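Local coordinates for putative mannose-1-phosphate guanylyl transferase (Thermus thermophilus, PDB 2CU2), which probably catalyses transfer of a guanylyl group from GTP to mannose-1-phosphate, forming GDP-mannose, at residues L139-P144 and Y183-G188; I151-R156 and V246-F251. One frame throughout, in Å; residues are numbered along the deposited sequence.

Both interactions lie in one mixed, curled sheet of the nucleotidyltransferase region, their centres about 9 Å apart. Interaction 1 joins the end of strand 134-139 and the loop after it to strand 184-192, combining backbone hydrogen bonds with packing on an indole. Interaction 2 brings together strands 150-157 and 244-249, which are not paired with each other, purely through side chains. Each runs from buried residues to exposed arginines at its border: Arg140 in the first, the Arg156-Arg250 pair in the second. The contacts adjoin directly: Val184 of the first probably accepts a hydrogen bond from Ile151 of the second (O to N 2.7 Å), and Leu248 packs beside Arg140.

Interaction 1 (L139-P144 and Y183-G188); sequences LRPTRP and YVWNGG
Leu139 forms the single antiparallel bridge of this contact, a hydrogen-bonded pair with Trp185: Leu139 N donates to Trp185 O at 3.1 Å, and Trp185 N to Leu139 O at 2.8 Å. Here strand 134-139 ends against strand 184-192 in the mixed sheet of the GT-A-type nucleotidyltransferase fold, and the loop toward strand 150-157 begins. Both side chains lie on the same face of the sheet, and Leu139 CD1 reaches the backbone of Gly187. Arg140 turns its CB away, yet the side chain bends at chi2 (-67°) and brings NH1 obliquely to within 3.9 Å of Val184 CG1.

Pairing then stops and the indole takes over. Pro141 CA sits 3.5 Å from the centroid of the six-membered ring of Trp185, only 6° off its normal, which defines a CH-pi contact. Pro141 CB covers Trp185 CE2 at 3.5 Å, while its CG abuts Tyr183 O. Next, Thr142 OG1 approaches Trp185 CH2 to 3.2 Å. Arg143 CG meets the rim in the ring plane, and Arg143 O lies at the same edge, 3.2 Å from Trp185 CZ2. One face of the Arg143 guanidinium lies over CZ2, offset toward the rim, with the planes 59° apart; its NE is salt-bridged to Glu145.

Trp185 NE1 is hydrogen-bonded to Tyr150 OH, beyond this loop. The loop therefore holds one indole face through Pro141 and the rim through mixed polar and van der Waals contact.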
loop_
_atom_site.group_PDB
_atom_site.type_symbol
_atom_site.label_atom_id
_atom_site.label_comp_id
_atom_site.label_asym_id
_atom_site.label_seq_id
_atom_site.Cartn_x
_atom_site.Cartn_y
_atom_site.Cartn_z
ATOM N N LEU A 139 22.900 -4.565 27.493
ATOM C CA LEU A 139 22.040 -5.662 27.084
ATOM C C LEU A 139 22.838 -6.637 26.232
ATOM O O LEU A 139 23.582 -6.227 25.346
ATOM C CB LEU A 139 20.848 -5.115 26.300
ATOM C CG LEU A 139 20.020 -4.195 27.203
ATOM C CD1 LEU A 139 19.441 -3.064 26.415
ATOM C CD2 LEU A 139 18.940 -5.011 27.910
ATOM N N ARG A 140 22.692 -7.924 26.527
ATOM C CA ARG A 140 23.381 -8.969 25.782
ATOM C C ARG A 140 22.895 -8.887 24.334
ATOM O O ARG A 140 21.700 -8.962 24.070
ATOM C CB ARG A 140 23.045 -10.347 26.365
ATOM C CG ARG A 140 23.638 -10.636 27.735
ATOM C CD ARG A 140 25.161 -10.729 27.682
ATOM N NE ARG A 140 25.725 -11.026 28.996
ATOM C CZ ARG A 140 27.023 -10.994 29.281
ATOM N NH1 ARG A 140 27.910 -10.678 28.345
ATOM N NH2 ARG A 140 27.435 -11.267 30.512
ATOM N N PRO A 141 23.821 -8.725 23.378
ATOM C CA PRO A 141 23.468 -8.628 21.957
ATOM C C PRO A 141 22.876 -9.928 21.402
ATOM O O PRO A 141 23.327 -11.016 21.750
ATOM C CB PRO A 141 24.801 -8.294 21.286
ATOM C CG PRO A 141 25.634 -7.719 22.395
ATOM C CD PRO A 141 25.270 -8.567 23.570
ATOM N N THR A 142 21.872 -9.813 20.539
ATOM C CA THR A 142 21.261 -10.996 19.940
ATOM C C THR A 142 21.643 -11.083 18.466
ATOM O O THR A 142 21.348 -12.067 17.796
ATOM C CB THR A 142 19.720 -10.974 20.058
ATOM O OG1 THR A 142 19.212 -9.723 19.577
ATOM C CG2 THR A 142 19.297 -11.173 21.495
ATOM N N ARG A 143 22.316 -10.044 17.977
ATOM C CA ARG A 143 22.752 -9.979 16.584
ATOM C C ARG A 143 23.849 -8.916 16.447
ATOM O O ARG A 143 23.928 -7.980 17.246
ATOM C CB ARG A 143 21.575 -9.600 15.681
ATOM C CG ARG A 143 21.046 -8.200 15.969
ATOM C CD ARG A 143 19.920 -7.778 15.036
ATOM N NE ARG A 143 19.597 -6.370 15.244
ATOM C CZ ARG A 143 18.979 -5.889 16.321
ATOM N NH1 ARG A 143 18.598 -6.702 17.300
ATOM N NH2 ARG A 143 18.765 -4.585 16.428
ATOM N N PRO A 144 24.698 -9.039 15.413
ATOM C CA PRO A 144 25.784 -8.085 15.182
ATOM C C PRO A 144 25.221 -6.768 14.649
ATOM O O PRO A 144 25.472 -6.407 13.500
ATOM C CB PRO A 144 26.656 -8.786 14.135
ATOM C CG PRO A 144 25.703 -9.688 13.352
ATOM C CD PRO A 144 24.673 -10.060 14.355
ATOM N N TYR A 183 31.265 -8.013 24.609
ATOM C CA TYR A 183 30.707 -6.666 24.572
ATOM C C TYR A 183 29.178 -6.686 24.642
ATOM O O TYR A 183 28.520 -7.598 24.159
ATOM C CB TYR A 183 31.161 -5.997 23.274
ATOM C CG TYR A 183 32.601 -5.637 23.367
ATOM C CD1 TYR A 183 33.472 -6.442 24.096
ATOM C CD2 TYR A 183 33.088 -4.497 22.726
ATOM C CE1 TYR A 183 34.818 -6.118 24.175
ATOM C CE2 TYR A 183 34.432 -4.169 22.813
ATOM C CZ TYR A 183 35.294 -4.972 23.536
ATOM O OH TYR A 183 36.637 -4.658 23.617
ATOM N N VAL A 184 28.596 -5.658 25.292
ATOM C CA VAL A 184 27.136 -5.576 25.343
ATOM C C VAL A 184 26.613 -4.277 24.717
ATOM O O VAL A 184 27.346 -3.317 24.521
ATOM C CB VAL A 184 26.699 -5.667 26.809
ATOM C CG1 VAL A 184 27.142 -7.002 27.404
ATOM C CG2 VAL A 184 27.302 -4.532 27.613
ATOM N N TRP A 185 25.310 -4.298 24.348
ATOM C CA TRP A 185 24.694 -3.122 23.732
ATOM C C TRP A 185 24.503 -2.002 24.760
ATOM O O TRP A 185 24.119 -2.225 25.904
ATOM C CB TRP A 185 23.324 -3.513 23.156
ATOM C CG TRP A 185 23.426 -4.283 21.889
ATOM C CD1 TRP A 185 24.449 -4.221 20.912
ATOM C CD2 TRP A 185 22.404 -5.171 21.353
ATOM N NE1 TRP A 185 24.178 -5.000 19.825
ATOM C CE2 TRP A 185 22.853 -5.624 20.087
ATOM C CE3 TRP A 185 21.160 -5.608 21.833
ATOM C CZ2 TRP A 185 22.072 -6.506 19.355
ATOM C CZ3 TRP A 185 20.373 -6.490 21.103
ATOM C CH2 TRP A 185 20.838 -6.938 19.854
ATOM N N ASN A 186 24.813 -0.761 24.326
ATOM C CA ASN A 186 24.502 0.410 25.142
ATOM C C ASN A 186 22.995 0.691 25.101
ATOM O O ASN A 186 22.418 0.955 24.055
ATOM C CB ASN A 186 25.262 1.601 24.541
ATOM C CG ASN A 186 25.110 2.830 25.403
ATOM O OD1 ASN A 186 24.062 3.104 25.984
ATOM N ND2 ASN A 186 26.193 3.628 25.433
ATOM N N GLY A 187 22.354 0.583 26.278
ATOM C CA GLY A 187 20.898 0.671 26.312
ATOM C C GLY A 187 20.382 2.122 26.302
ATOM O O GLY A 187 19.188 2.383 26.240
ATOM N N GLY A 188 21.316 3.089 26.415
ATOM C CA GLY A 188 20.806 4.451 26.279
ATOM C C GLY A 188 20.277 5.013 27.606
ATOM O O GLY A 188 19.726 6.104 27.677
#

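Interaction 2 (I151-R156 and V246-F251)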
loop_
_atom_site.group_PDB
_atom_site.type_symbol
_atom_site.label_atom_id
_atom_site.label_comp_id
_atom_site.label_asym_id
_atom_site.label_seq_id
_atom_site.Cartn_x
_atom_site.Cartn_y
_atom_site.Cartn_z
ATOM N N ILE A 151 29.392 -1.560 24.809
ATOM C CA ILE A 151 30.146 -1.251 26.018
ATOM C C ILE A 151 31.037 -2.429 26.417
ATOM O O ILE A 151 30.600 -3.578 26.391
ATOM C CB ILE A 151 29.219 -0.960 27.208
ATOM C CG1 ILE A 151 28.239 0.168 26.863
ATOM C CG2 ILE A 151 30.055 -0.580 28.422
ATOM C CD1 ILE A 151 27.202 0.425 27.952
ATOM N N ARG A 152 32.283 -2.135 26.785
ATOM C CA ARG A 152 33.225 -3.166 27.218
ATOM C C ARG A 152 32.979 -3.404 28.693
ATOM O O ARG A 152 32.919 -2.452 29.468
ATOM C CB ARG A 152 34.682 -2.712 27.072
ATOM C CG ARG A 152 35.124 -2.277 25.697
ATOM C CD ARG A 152 36.655 -2.222 25.661
ATOM N NE ARG A 152 37.176 -1.609 24.443
ATOM C CZ ARG A 152 37.229 -0.297 24.230
ATOM N NH1 ARG A 152 36.794 0.549 25.158
ATOM N NH2 ARG A 152 37.711 0.169 23.086
ATOM N N LEU A 153 32.858 -4.661 29.093
ATOM C CA LEU A 153 32.625 -4.966 30.495
ATOM C C LEU A 153 33.866 -5.481 31.209
ATOM O O LEU A 153 34.604 -6.307 30.677
ATOM C CB LEU A 153 31.520 -6.005 30.637
ATOM C CG LEU A 153 30.122 -5.672 30.123
ATOM C CD1 LEU A 153 29.200 -6.834 30.475
ATOM C CD2 LEU A 153 29.617 -4.370 30.744
ATOM N N GLY A 154 34.094 -4.978 32.417
ATOM C CA GLY A 154 35.222 -5.431 33.206
ATOM C C GLY A 154 34.667 -6.504 34.125
ATOM O O GLY A 154 33.574 -7.013 33.862
ATOM N N PRO A 155 35.375 -6.875 35.206
ATOM C CA PRO A 155 34.849 -7.909 36.105
ATOM C C PRO A 155 33.573 -7.473 36.825
ATOM O O PRO A 155 33.325 -6.280 37.008
ATOM C CB PRO A 155 36.017 -8.154 37.063
ATOM C CG PRO A 155 36.673 -6.811 37.132
ATOM C CD PRO A 155 36.680 -6.384 35.678
ATOM N N ARG A 156 32.765 -8.449 37.225
ATOM C CA ARG A 156 31.515 -8.178 37.923
ATOM C C ARG A 156 31.748 -7.855 39.394
ATOM O O ARG A 156 32.540 -8.517 40.066
ATOM C CB ARG A 156 30.569 -9.381 37.798
ATOM C CG ARG A 156 29.243 -9.212 38.525
ATOM C CD ARG A 156 28.124 -10.007 37.866
ATOM N NE ARG A 156 26.836 -9.743 38.506
ATOM C CZ ARG A 156 25.655 -9.846 37.902
ATOM N NH1 ARG A 156 25.582 -10.211 36.625
ATOM N NH2 ARG A 156 24.538 -9.573 38.568
ATOM N N VAL A 246 28.186 -0.707 35.010
ATOM C CA VAL A 246 27.157 -1.161 34.080
ATOM C C VAL A 246 26.272 -2.248 34.695
ATOM O O VAL A 246 26.746 -3.233 35.246
ATOM C CB VAL A 246 27.852 -1.698 32.827
ATOM C CG1 VAL A 246 26.812 -2.119 31.792
ATOM C CG2 VAL A 246 28.748 -0.626 32.234
ATOM N N VAL A 247 24.971 -2.042 34.540
ATOM C CA VAL A 247 23.948 -3.015 34.904
ATOM C C VAL A 247 23.362 -3.703 33.668
ATOM O O VAL A 247 22.956 -3.074 32.701
ATOM C CB VAL A 247 22.844 -2.287 35.672
ATOM C CG1 VAL A 247 21.743 -3.273 36.058
ATOM C CG2 VAL A 247 23.418 -1.668 36.933
ATOM N N LEU A 248 23.367 -5.049 33.709
ATOM C CA LEU A 248 22.837 -5.800 32.579
ATOM C C LEU A 248 21.329 -6.029 32.704
ATOM O O LEU A 248 20.834 -6.655 33.632
ATOM C CB LEU A 248 23.556 -7.151 32.525
ATOM C CG LEU A 248 25.000 -7.037 32.033
ATOM C CD1 LEU A 248 25.608 -8.399 31.699
ATOM C CD2 LEU A 248 25.135 -6.185 30.772
ATOM N N GLY A 249 20.585 -5.454 31.740
ATOM C CA GLY A 249 19.149 -5.703 31.691
ATOM C C GLY A 249 18.850 -6.978 30.898
ATOM O O GLY A 249 19.447 -7.259 29.868
ATOM N N ARG A 250 17.920 -7.791 31.436
ATOM C CA ARG A 250 17.636 -9.070 30.791
ATOM C C ARG A 250 16.238 -9.105 30.170
ATOM O O ARG A 250 15.737 -10.142 29.753
ATOM C CB ARG A 250 17.761 -10.167 31.844
ATOM C CG ARG A 250 19.077 -10.093 32.615
ATOM C CD ARG A 250 19.516 -11.470 33.118
ATOM N NE ARG A 250 20.805 -11.377 33.809
ATOM C CZ ARG A 250 21.910 -11.317 33.044
ATOM N NH1 ARG A 250 21.808 -11.329 31.726
ATOM N NH2 ARG A 250 23.112 -11.234 33.623
ATOM N N PHE A 251 15.598 -7.926 30.101
ATOM C CA PHE A 251 14.354 -7.827 29.354
ATOM C C PHE A 251 14.592 -7.623 27.857
ATOM O O PHE A 251 15.640 -7.157 27.428
ATOM C CB PHE A 251 13.569 -6.646 29.919
ATOM C CG PHE A 251 14.466 -5.448 30.034
ATOM C CD1 PHE A 251 14.755 -4.695 28.902
ATOM C CD2 PHE A 251 15.019 -5.113 31.258
ATOM C CE1 PHE A 251 15.605 -3.603 29.002
ATOM C CE2 PHE A 251 15.869 -4.015 31.350
ATOM C CZ PHE A 251 16.163 -3.256 30.225
#
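Leu153 places CG anti to its carbonyl carbon and extends CD1 beyond it (chi2 -176°), so that its end meets that of Leu248, tip to tip. They face each other between two strands of the curled sheet of this GT-A-type nucleotidyltransferase fold. The curl follows from the pairings: strand 150-157 pairs with 160-167 and 184-192, and strand 244-249 is reached from these through 160-167 itself or through 134-139, a closed circuit of five strands. The axes of 151-156 and 246-249 come within 9.2 Å and run 105° apart, and no hydrogen bond joins these segments.

Side chains span the gap. Leu153 CD1 touches Leu248 CD1 at 4.1 Å, whereas the Leu153 and Val246 side chains cross at about a right angle, with Leu153 CD2 3.7 Å from Val246 CG1. Deeper in, Ile151 and Val246 pass each other in opposite directions, with Ile151 CG2 and Val246 CG2 4.0 Å apart. Val184 packs on Ile151, Leu153 and Leu248, linking both sides of this apolar layer.

At the exposed border the contact changes character. Arg156 gives NE to Gly158 O, and its NH1 is hydrogen-bonded to Tyr161 OH, partners that fix its guanidinium despite the like charge nearby, which solvent probably screens. The Arg156 guanidinium edge faces that of Arg250, the planes 17° apart, with Arg156 NH1 4.0 Å from Arg250 NH2.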